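Local coordinates for protein alkaline phosphatase (Antarctic bacterium, PDB 2W5V) that probably hydrolyses phosphate monoesters through a phosphoserine intermediate, at an active site holding two zinc ions and one magnesium ion, at residues H365-L368 with K372-Q375; S132-D135 with F141-H144; P61-F66 with S272-F277; G87-A90 with G94-T97. The protein carries 1 engineered substitution. One frame throughout, in Å; residues are numbered along the deposited sequence.

Contact 1. Residues H365-L368 with K372-Q375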
loop_
_atom_site.group_PDB
_atom_site.type_symbol
_atom_site.label_atom_id
_atom_site.label_comp_id
_atom_site.label_asym_id
_atom_site.label_seq_id
_atom_site.Cartn_x
_atom_site.Cartn_y
_atom_site.Cartn_z
ATOM N N HIS B 365 -13.897 11.551 -10.474
ATOM C CA HIS B 365 -14.072 11.433 -11.913
ATOM C C HIS B 365 -14.299 9.993 -12.341
ATOM O O HIS B 365 -15.030 9.726 -13.291
ATOM C CB HIS B 365 -12.893 12.082 -12.629
ATOM C CG HIS B 365 -12.804 13.555 -12.371
ATOM N ND1 HIS B 365 -13.661 14.463 -12.959
ATOM C CD2 HIS B 365 -11.998 14.275 -11.554
ATOM C CE1 HIS B 365 -13.371 15.679 -12.530
ATOM N NE2 HIS B 365 -12.366 15.592 -11.674
ATOM N N LYS B 366 -13.689 9.064 -11.613
ATOM C CA LYS B 366 -13.888 7.649 -11.883
ATOM C C LYS B 366 -15.290 7.178 -11.492
ATOM O O LYS B 366 -15.884 6.376 -12.203
ATOM C CB LYS B 366 -12.808 6.808 -11.188
ATOM C CG LYS B 366 -11.398 7.047 -11.759
ATOM C CD LYS B 366 -10.352 6.275 -10.947
ATOM C CE LYS B 366 -8.967 6.385 -11.583
ATOM N NZ LYS B 366 -8.900 5.638 -12.874
ATOM N N ILE B 367 -15.819 7.661 -10.368
ATOM C CA ILE B 367 -17.191 7.302 -9.991
ATOM C C ILE B 367 -18.162 7.837 -11.038
ATOM O O ILE B 367 -19.062 7.136 -11.487
ATOM C CB ILE B 367 -17.584 7.846 -8.617
ATOM C CG1 ILE B 367 -16.834 7.097 -7.513
ATOM C CG2 ILE B 367 -19.086 7.714 -8.406
ATOM C CD1 ILE B 367 -16.937 7.780 -6.143
ATOM N N LEU B 368 -17.956 9.085 -11.436
ATOM C CA LEU B 368 -18.776 9.683 -12.483
ATOM C C LEU B 368 -18.679 8.853 -13.778
ATOM O O LEU B 368 -19.692 8.526 -14.403
ATOM C CB LEU B 368 -18.337 11.137 -12.697
ATOM C CG LEU B 368 -19.261 12.117 -13.397
ATOM C CD1 LEU B 368 -20.691 11.965 -12.893
ATOM C CD2 LEU B 368 -18.751 13.538 -13.177
ATOM N N LYS B 372 -21.926 6.607 -15.302
ATOM C CA LYS B 372 -22.491 7.283 -16.480
ATOM C C LYS B 372 -23.573 8.309 -16.135
ATOM O O LYS B 372 -24.403 8.671 -16.975
ATOM C CB LYS B 372 -22.967 6.249 -17.514
ATOM C CG LYS B 372 -21.841 5.247 -17.834
ATOM C CD LYS B 372 -22.189 4.223 -18.898
ATOM C CE LYS B 372 -20.988 3.302 -19.120
ATOM N NZ LYS B 372 -21.216 2.305 -20.201
ATOM N N TRP B 373 -23.543 8.806 -14.901
ATOM C CA TRP B 373 -24.456 9.874 -14.507
ATOM C C TRP B 373 -24.192 11.147 -15.317
ATOM O O TRP B 373 -23.051 11.409 -15.713
ATOM C CB TRP B 373 -24.315 10.177 -13.012
ATOM C CG TRP B 373 -24.752 9.052 -12.131
ATOM C CD1 TRP B 373 -25.639 8.061 -12.445
ATOM C CD2 TRP B 373 -24.351 8.819 -10.776
ATOM N NE1 TRP B 373 -25.805 7.219 -11.375
ATOM C CE2 TRP B 373 -25.025 7.662 -10.336
ATOM C CE3 TRP B 373 -23.492 9.475 -9.894
ATOM C CZ2 TRP B 373 -24.855 7.139 -9.051
ATOM C CZ3 TRP B 373 -23.323 8.952 -8.614
ATOM C CH2 TRP B 373 -24.003 7.796 -8.208
ATOM N N ASN B 374 -25.244 11.925 -15.572
ATOM C CA ASN B 374 -25.089 13.239 -16.205
ATOM C C ASN B 374 -24.387 14.218 -15.263
ATOM O O ASN B 374 -24.787 14.375 -14.111
ATOM C CB ASN B 374 -26.444 13.828 -16.606
ATOM C CG ASN B 374 -27.213 12.941 -17.574
ATOM O OD1 ASN B 374 -28.322 12.506 -17.281
ATOM N ND2 ASN B 374 -26.626 12.672 -18.728
ATOM N N GLN B 375 -23.344 14.880 -15.749
ATOM C CA GLN B 375 -22.602 15.821 -14.917
ATOM C C GLN B 375 -23.361 17.141 -14.798
ATOM O O GLN B 375 -23.078 17.948 -13.914
ATOM C CB GLN B 375 -21.216 16.080 -15.504
ATOM C CG GLN B 375 -21.244 16.889 -16.793
ATOM C CD GLN B 375 -19.857 17.120 -17.374
ATOM O OE1 GLN B 375 -18.868 16.530 -16.920
ATOM N NE2 GLN B 375 -19.777 17.985 -18.384
HETATM O O HOH W 1 -20.769 10.130 -16.390
#

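Contact 2. Residues S132-D135 with F141-H144. Engineered in segment 132-135: Asp135 (natural residue His).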
loop_
_atom_site.group_PDB
_atom_site.type_symbol
_atom_site.label_atom_id
_atom_site.label_comp_id
_atom_site.label_asym_id
_atom_site.label_seq_id
_atom_site.Cartn_x
_atom_site.Cartn_y
_atom_site.Cartn_z
ATOM N N SER B 132 -18.888 13.756 14.504
ATOM C CA SER B 132 -20.040 14.611 14.272
ATOM C C SER B 132 -20.370 14.558 12.785
ATOM O O SER B 132 -19.476 14.412 11.942
ATOM C CB SER B 132 -19.731 16.048 14.694
ATOM O OG SER B 132 -20.684 16.951 14.159
ATOM N N ILE B 133 -21.643 14.700 12.442
ATOM C CA ILE B 133 -22.005 14.722 11.031
ATOM C C ILE B 133 -21.479 15.990 10.347
ATOM O O ILE B 133 -21.490 16.099 9.116
ATOM C CB ILE B 133 -23.527 14.566 10.825
ATOM C CG1 ILE B 133 -23.818 14.057 9.410
ATOM C CG2 ILE B 133 -24.260 15.862 11.128
ATOM C CD1 ILE B 133 -23.427 12.585 9.203
ATOM N N THR B 134 -21.003 16.938 11.149
ATOM C CA THR B 134 -20.539 18.222 10.621
ATOM C C THR B 134 -19.025 18.226 10.477
ATOM O O THR B 134 -18.438 19.240 10.076
ATOM C CB THR B 134 -20.916 19.391 11.543
ATOM O OG1 THR B 134 -20.292 19.208 12.823
ATOM C CG2 THR B 134 -22.431 19.477 11.718
ATOM N N ASP B 135 -18.391 17.107 10.829
ATOM C CA ASP B 135 -16.937 16.986 10.704
ATOM C C ASP B 135 -16.515 17.008 9.240
ATOM O O ASP B 135 -17.336 16.810 8.343
ATOM C CB ASP B 135 -16.416 15.720 11.399
ATOM C CG ASP B 135 -14.921 15.788 11.686
ATOM O OD1 ASP B 135 -14.433 16.890 12.018
ATOM O OD2 ASP B 135 -14.233 14.745 11.576
ATOM N N PHE B 141 -19.328 16.147 1.674
ATOM C CA PHE B 141 -20.280 15.514 0.767
ATOM C C PHE B 141 -21.653 16.209 0.690
ATOM O O PHE B 141 -22.471 15.862 -0.157
ATOM C CB PHE B 141 -20.424 14.021 1.087
ATOM C CG PHE B 141 -19.230 13.206 0.658
ATOM C CD1 PHE B 141 -18.077 13.190 1.428
ATOM C CD2 PHE B 141 -19.242 12.504 -0.538
ATOM C CE1 PHE B 141 -16.960 12.472 1.028
ATOM C CE2 PHE B 141 -18.120 11.775 -0.943
ATOM C CZ PHE B 141 -16.983 11.763 -0.159
ATOM N N TYR B 142 -21.909 17.192 1.547
ATOM C CA TYR B 142 -23.201 17.884 1.481
ATOM C C TYR B 142 -23.152 19.399 1.675
ATOM O O TYR B 142 -24.150 20.073 1.439
ATOM C CB TYR B 142 -24.207 17.276 2.465
ATOM C CG TYR B 142 -23.862 17.497 3.926
ATOM C CD1 TYR B 142 -24.216 18.680 4.586
ATOM C CD2 TYR B 142 -23.192 16.523 4.644
ATOM C CE1 TYR B 142 -23.900 18.876 5.933
ATOM C CE2 TYR B 142 -22.877 16.704 5.974
ATOM C CZ TYR B 142 -23.231 17.874 6.618
ATOM O OH TYR B 142 -22.896 18.022 7.946
ATOM N N ALA B 143 -22.011 19.930 2.106
ATOM C CA ALA B 143 -21.898 21.359 2.383
ATOM C C ALA B 143 -20.846 22.055 1.530
ATOM O O ALA B 143 -20.013 21.411 0.899
ATOM C CB ALA B 143 -21.608 21.595 3.858
ATOM N N HIS B 144 -20.894 23.382 1.527
ATOM C CA HIS B 144 -19.871 24.191 0.877
ATOM C C HIS B 144 -19.476 25.322 1.813
ATOM O O HIS B 144 -20.244 26.256 2.019
ATOM C CB HIS B 144 -20.407 24.760 -0.438
ATOM C CG HIS B 144 -20.913 23.714 -1.378
ATOM N ND1 HIS B 144 -20.077 22.981 -2.197
ATOM C CD2 HIS B 144 -22.166 23.264 -1.628
ATOM C CE1 HIS B 144 -20.794 22.138 -2.914
ATOM N NE2 HIS B 144 -22.066 22.286 -2.586
#

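Contact 3. Residues P61-F66 with S272-F277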
loop_
_atom_site.group_PDB
_atom_site.type_symbol
_atom_site.label_atom_id
_atom_site.label_comp_id
_atom_site.label_asym_id
_atom_site.label_seq_id
_atom_site.Cartn_x
_atom_site.Cartn_y
_atom_site.Cartn_z
ATOM N N PRO B 61 -9.739 -10.534 7.654
ATOM C CA PRO B 61 -10.300 -9.213 7.349
ATOM C C PRO B 61 -11.107 -9.228 6.062
ATOM O O PRO B 61 -10.767 -9.944 5.123
ATOM C CB PRO B 61 -9.058 -8.340 7.147
ATOM C CG PRO B 61 -7.941 -9.074 7.780
ATOM C CD PRO B 61 -8.267 -10.520 7.667
ATOM N N ASN B 62 -12.157 -8.418 6.010
ATOM C CA ASN B 62 -12.953 -8.302 4.797
ATOM C C ASN B 62 -12.154 -7.660 3.664
ATOM O O ASN B 62 -12.473 -7.832 2.488
ATOM C CB ASN B 62 -14.257 -7.560 5.094
ATOM C CG ASN B 62 -15.199 -8.392 5.942
ATOM O OD1 ASN B 62 -15.607 -9.477 5.530
ATOM N ND2 ASN B 62 -15.536 -7.902 7.131
ATOM N N TYR B 63 -11.089 -6.947 4.016
ATOM C CA TYR B 63 -10.151 -6.483 2.996
ATOM C C TYR B 63 -9.773 -7.589 1.999
ATOM O O TYR B 63 -9.579 -7.316 0.817
ATOM C CB TYR B 63 -8.874 -5.914 3.633
ATOM C CG TYR B 63 -9.018 -4.522 4.198
ATOM C CD1 TYR B 63 -9.074 -4.311 5.569
ATOM C CD2 TYR B 63 -9.103 -3.419 3.361
ATOM C CE1 TYR B 63 -9.218 -3.028 6.094
ATOM C CE2 TYR B 63 -9.244 -2.130 3.871
ATOM C CZ TYR B 63 -9.299 -1.940 5.239
ATOM O OH TYR B 63 -9.431 -0.662 5.753
ATOM N N THR B 64 -9.651 -8.831 2.468
ATOM C CA THR B 64 -9.154 -9.904 1.602
ATOM C C THR B 64 -10.116 -10.280 0.470
ATOM O O THR B 64 -9.745 -11.013 -0.444
ATOM C CB THR B 64 -8.797 -11.183 2.383
ATOM O OG1 THR B 64 -9.971 -11.684 3.029
ATOM C CG2 THR B 64 -7.719 -10.897 3.414
ATOM N N GLN B 65 -11.347 -9.795 0.541
ATOM C CA GLN B 65 -12.310 -10.034 -0.533
ATOM C C GLN B 65 -11.986 -9.244 -1.801
ATOM O O GLN B 65 -12.497 -9.561 -2.872
ATOM C CB GLN B 65 -13.730 -9.696 -0.074
ATOM C CG GLN B 65 -14.249 -10.556 1.058
ATOM C CD GLN B 65 -15.710 -10.296 1.370
ATOM O OE1 GLN B 65 -16.570 -10.379 0.491
ATOM N NE2 GLN B 65 -16.001 -9.984 2.628
ATOM N N PHE B 66 -11.153 -8.210 -1.689
ATOM C CA PHE B 66 -10.890 -7.338 -2.835
ATOM C C PHE B 66 -9.806 -7.870 -3.763
ATOM O O PHE B 66 -8.794 -8.396 -3.310
ATOM C CB PHE B 66 -10.494 -5.926 -2.382
ATOM C CG PHE B 66 -11.620 -5.134 -1.785
ATOM C CD1 PHE B 66 -11.743 -5.007 -0.406
ATOM C CD2 PHE B 66 -12.547 -4.498 -2.599
ATOM C CE1 PHE B 66 -12.777 -4.271 0.141
ATOM C CE2 PHE B 66 -13.583 -3.756 -2.053
ATOM C CZ PHE B 66 -13.696 -3.645 -0.688
ATOM N N SER B 272 -8.962 -0.844 17.387
ATOM C CA SER B 272 -10.374 -1.158 17.580
ATOM C C SER B 272 -11.237 -0.399 16.571
ATOM O O SER B 272 -12.255 -0.916 16.099
ATOM C CB SER B 272 -10.831 -0.882 19.023
ATOM O OG SER B 272 -10.590 0.458 19.406
ATOM N N GLU B 273 -10.832 0.821 16.230
ATOM C CA GLU B 273 -11.624 1.612 15.290
ATOM C C GLU B 273 -11.532 1.044 13.868
ATOM O O GLU B 273 -12.531 0.982 13.152
ATOM C CB GLU B 273 -11.222 3.090 15.319
ATOM C CG GLU B 273 -11.471 3.806 16.665
ATOM C CD GLU B 273 -12.944 3.843 17.080
ATOM O OE1 GLU B 273 -13.813 4.060 16.211
ATOM O OE2 GLU B 273 -13.238 3.673 18.284
ATOM N N ILE B 274 -10.346 0.623 13.450
ATOM C CA ILE B 274 -10.233 0.105 12.090
ATOM C C ILE B 274 -10.814 -1.305 11.987
ATOM O O ILE B 274 -11.313 -1.694 10.937
ATOM C CB ILE B 274 -8.805 0.184 11.513
ATOM C CG1 ILE B 274 -8.846 -0.083 10.002
ATOM C CG2 ILE B 274 -7.884 -0.785 12.213
ATOM C CD1 ILE B 274 -7.541 0.181 9.287
ATOM N N ASN B 275 -10.762 -2.063 13.079
ATOM C CA ASN B 275 -11.452 -3.349 13.120
ATOM C C ASN B 275 -12.957 -3.176 12.888
ATOM O O ASN B 275 -13.579 -3.970 12.178
ATOM C CB ASN B 275 -11.191 -4.079 14.442
ATOM C CG ASN B 275 -9.860 -4.824 14.448
ATOM O OD1 ASN B 275 -9.167 -4.894 13.430
ATOM N ND2 ASN B 275 -9.502 -5.389 15.595
ATOM N N ASP B 276 -13.534 -2.142 13.500
ATOM C CA ASP B 276 -14.947 -1.809 13.304
ATOM C C ASP B 276 -15.214 -1.421 11.844
ATOM O O ASP B 276 -16.205 -1.850 11.244
ATOM C CB ASP B 276 -15.360 -0.665 14.240
ATOM C CG ASP B 276 -16.794 -0.221 14.023
ATOM O OD1 ASP B 276 -17.707 -1.056 14.193
ATOM O OD2 ASP B 276 -17.007 0.966 13.680
ATOM N N PHE B 277 -14.322 -0.613 11.278
ATOM C CA PHE B 277 -14.420 -0.210 9.876
ATOM C C PHE B 277 -14.424 -1.430 8.947
ATOM O O PHE B 277 -15.226 -1.510 8.016
ATOM C CB PHE B 277 -13.271 0.737 9.507
ATOM C CG PHE B 277 -13.320 1.223 8.084
ATOM C CD1 PHE B 277 -14.222 2.219 7.704
ATOM C CD2 PHE B 277 -12.463 0.695 7.126
ATOM C CE1 PHE B 277 -14.272 2.672 6.383
ATOM C CE2 PHE B 277 -12.498 1.140 5.803
ATOM C CZ PHE B 277 -13.412 2.136 5.431
#

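Contact 4. Residues G87-A90 with G94-T97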
loop_
_atom_site.group_PDB
_atom_site.type_symbol
_atom_site.label_atom_id
_atom_site.label_comp_id
_atom_site.label_asym_id
_atom_site.label_seq_id
_atom_site.Cartn_x
_atom_site.Cartn_y
_atom_site.Cartn_z
ATOM N N GLY B 87 -8.894 16.595 1.598
ATOM C CA GLY B 87 -8.839 15.190 1.236
ATOM C C GLY B 87 -10.192 14.645 0.819
ATOM O O GLY B 87 -10.307 13.929 -0.177
ATOM N N ALA B 88 -11.222 14.981 1.589
ATOM C CA ALA B 88 -12.571 14.516 1.305
ATOM C C ALA B 88 -13.173 15.275 0.125
ATOM O O ALA B 88 -13.940 14.710 -0.657
ATOM C CB ALA B 88 -13.455 14.679 2.529
ATOM N N THR B 89 -12.846 16.560 0.013
ATOM C CA THR B 89 -13.367 17.367 -1.093
ATOM C C THR B 89 -12.797 16.852 -2.435
ATOM O O THR B 89 -13.464 16.924 -3.473
ATOM C CB THR B 89 -13.067 18.878 -0.895
ATOM O OG1 THR B 89 -13.747 19.355 0.280
ATOM C CG2 THR B 89 -13.560 19.689 -2.099
ATOM N N ALA B 90 -11.579 16.315 -2.413
ATOM C CA ALA B 90 -11.028 15.685 -3.614
ATOM C C ALA B 90 -11.968 14.576 -4.092
ATOM O O ALA B 90 -12.279 14.485 -5.280
ATOM C CB ALA B 90 -9.637 15.126 -3.348
ATOM N N GLY B 94 -13.988 16.324 -6.840
ATOM C CA GLY B 94 -13.097 16.035 -7.951
ATOM C C GLY B 94 -12.048 17.089 -8.261
ATOM O O GLY B 94 -11.496 17.118 -9.365
ATOM N N ILE B 95 -11.760 17.952 -7.290
ATOM C CA ILE B 95 -10.723 18.964 -7.454
ATOM C C ILE B 95 -9.716 18.914 -6.310
ATOM O O ILE B 95 -10.060 18.528 -5.194
ATOM C CB ILE B 95 -11.325 20.373 -7.472
ATOM C CG1 ILE B 95 -12.106 20.612 -6.176
ATOM C CG2 ILE B 95 -12.216 20.549 -8.695
ATOM C CD1 ILE B 95 -12.230 22.045 -5.823
ATOM N N LYS B 96 -8.475 19.300 -6.601
ATOM C CA LYS B 96 -7.498 19.583 -5.560
ATOM C C LYS B 96 -7.834 20.956 -4.988
ATOM O O LYS B 96 -8.064 21.908 -5.734
ATOM C CB LYS B 96 -6.088 19.636 -6.148
ATOM C CG LYS B 96 -5.581 18.321 -6.719
ATOM C CD LYS B 96 -5.047 17.410 -5.616
ATOM C CE LYS B 96 -4.142 16.325 -6.188
ATOM N NZ LYS B 96 -3.830 15.271 -5.156
ATOM N N THR B 97 -7.849 21.063 -3.667
ATOM C CA THR B 97 -8.169 22.330 -3.020
ATOM C C THR B 97 -7.312 22.497 -1.770
ATOM O O THR B 97 -6.504 21.614 -1.458
ATOM C CB THR B 97 -9.681 22.436 -2.712
ATOM O OG1 THR B 97 -9.987 23.758 -2.248
ATOM C CG2 THR B 97 -10.116 21.400 -1.670
#

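Contact 1. Residues H365-L368 with K372-Q375
Leu368 and Trp373 meet at a slant, the leucine reaching for the base of the tryptophan and not for its indole. Methyl CD1 of Leu368 lies 4.0 Å from CB of Trp373 and 3.7 Å from O of Trp373. Because Leu368 CG stands opposite the backbone N (chi1 -161°), the fork is carried from the flank of the helix over to the chain that follows it. The second branch extends the contact, with CD2 of Leu368 4.2 Å from CB of Gln375. The indole is used differently: its CZ3 comes obliquely to CG2 of Ile367 at 4.4 Å, a loose apolar touch, while Ile114 and Ile117 of helix 114-120 also pack against Trp373.

The backbone explains why these groups can meet. Lys372 adopts positive phi (63°) and turns the chain out of the helix, yet its N still gives a weak bond to O of Leu368 at 3.1 Å, bent to 133° at the hydrogen. A water donates to O of Leu368 (2.8 Å) and to O of Trp373 (2.7 Å), so the water bridges the two carbonyls. Positive phi directly after the last helical turn, with hydrophobic residues folded back across it, is typical of a helix C-terminus; here it ends helix 362-371 and lays the chain's tail along helix 114-120.

Contact 2. Residues S132-D135 with F141-H144
Tyr142 meets Ile133 end-on, its hydroxyl directed at the peptide carbonyl of Ile133 in the turn 132-135. The phenol OH of Tyr142 donates to O of Ile133 across 2.7 Å, a short bond whose acceptor lies at the ring's edge, close to the ring plane. At the acceptor the approach is less regular: the C=O...donor angle is 121°, and the hydroxyl stands 49° above the carbonyl plane. With CG between its backbone N and carbonyl carbon (chi1 68°), Tyr142 sends its ring straight across to the other segment.

Two methyl groups lie beside the phenol oxygen. CG2 of Ile133 and CG2 of Thr134 each lie 4.1 Å from OH of Tyr142, while CG1 of Ile133 touches CE2 of Tyr142 more loosely at 4.4 Å. The acceptor belongs to a type I turn from Ser132 to Asp135, closed by Asp135 N bonding to O of Ser132 at 3.1 Å. The hydroxyl of Ser132 donates from OG to OG1 of Thr134 (2.7 Å), and Thr134 OG1 is also bonded to Glu151. Asp135 is engineered and stays apart from Tyr142.

A phenylalanine in place of Tyr142 would probably leave the buried carbonyl of Ile133 without this donor and open a small gap beside the two methyls. Ile154 and Met158 of helix 151-158 pack on the tyrosine, which neighbours Asp157; His144 and Asp157 are magnesium ligands in a structure of this protein, with no ion there in this chain. The chemistry thus implies one directional bond across a largely apolar contact, adding to the backbone bonding of Ile133 with Gly169 in holding the turn.

Contact 3. Residues P61-F66 with S272-F277
Tyr63 sits in a 3-10 turn, with Thr64 N bonded to O of Pro61 at 3.1 Å and Gln65 N to O of Asn62 at 3.0 Å, and faces Ile274 and Phe277, three residues apart on helix 267-291. The OH of Tyr63 is 3.6 Å from both CE2 and CD2 of Phe277, near the plane of that ring, so the oxygen meets the phenylalanine at its edge. The two side chains cross at about a right angle. Phe277 extends opposite its backbone N (chi1 -179°), which brings the ring's edge up to the phenol oxygen. The terminal methyl CD1 of Ile274 approaches the same OH at 4.1 Å.

The contact packs the 3-10 segment before strand 68-73 on helix 267-291, with the Phe277 side chain about 10 Å from a bound magnesium ion. Asp278 of the helix accepts the backbone N-H groups of Asn62 and Tyr63. Ile357 of the second subunit also packs on Tyr63, placing the ring close to the dimer interface. No hydrogen bond joins the two segments. The oxygen faces ring C-H groups, which carry slight positive charge, so a weak electrostatic attraction is likely to supplement what is mainly van der Waals contact.

Contact 4. Residues G87-A90 with G94-T97
The C-terminal end of helix 86-93, where Thr89 and Ala90 meet the chain leaving the helix at Gly94, belongs to the helix that starts just beyond Ser84, the residue found phosphorylated. Gly94 N donates to O of Ala90 at 3.0 Å and, weakly, to O of Thr89 at 3.5 Å; one N-H is therefore shared by two carbonyls of the last turns. Gly94 has positive phi (82°). A beta carbon on such a backbone would collide with the carbonyl oxygen one residue back, so glycine suits this position.

Once turned, the chain doubles back along the helix. O of Ile95 lies 3.4 Å from CA of Ala90, with 150° at the hydrogen, a well-aligned CA-H...O contact, and it also sits 3.9 Å from CB of Ala90. Further on, the methyls CG2 of Thr89 and CG2 of Thr97 touch at 3.9 Å, their side chains crossing at about a right angle. In Thr97 the hydroxyl stands opposite the backbone N (chi1 -172°) and bonds to Val104 O, leaving its methyl to face Thr89. The Thr89 hydroxyl likewise looks elsewhere, bonding to Ala85 O just before the helix and to Gly103 N and Ser140 OG. A glycine in the left-handed region just after the last helical residue is the classic terminator of a helix; here it ends the helix that follows Ser84, the predicted phosphoserine nucleophile of the alkaline phosphatase fold.

Along the chain contact 3 opens first, at 61-66, and closes last but one, at 272-277; contacts 4 and 2 fall in series within that span, and contact 1 follows near the C-terminus. Contacts 1 and 4, centres 16 Å apart, are both helix ends, and His365 NE2 probably bonds to Gly94 O at 2.9 Å. Contacts 2 and 4, 14 Å apart between centres, touch by packing of Phe141 on Ala88. Contact 3 lies across the chain's centre from both. The contacts tie loops and helices flanking the central mixed sheet. Thr89 and Phe277 side chains lie about 10 to 12 Å from bound metals, and contact 2 includes His144, a magnesium ligand in a structure of this protein.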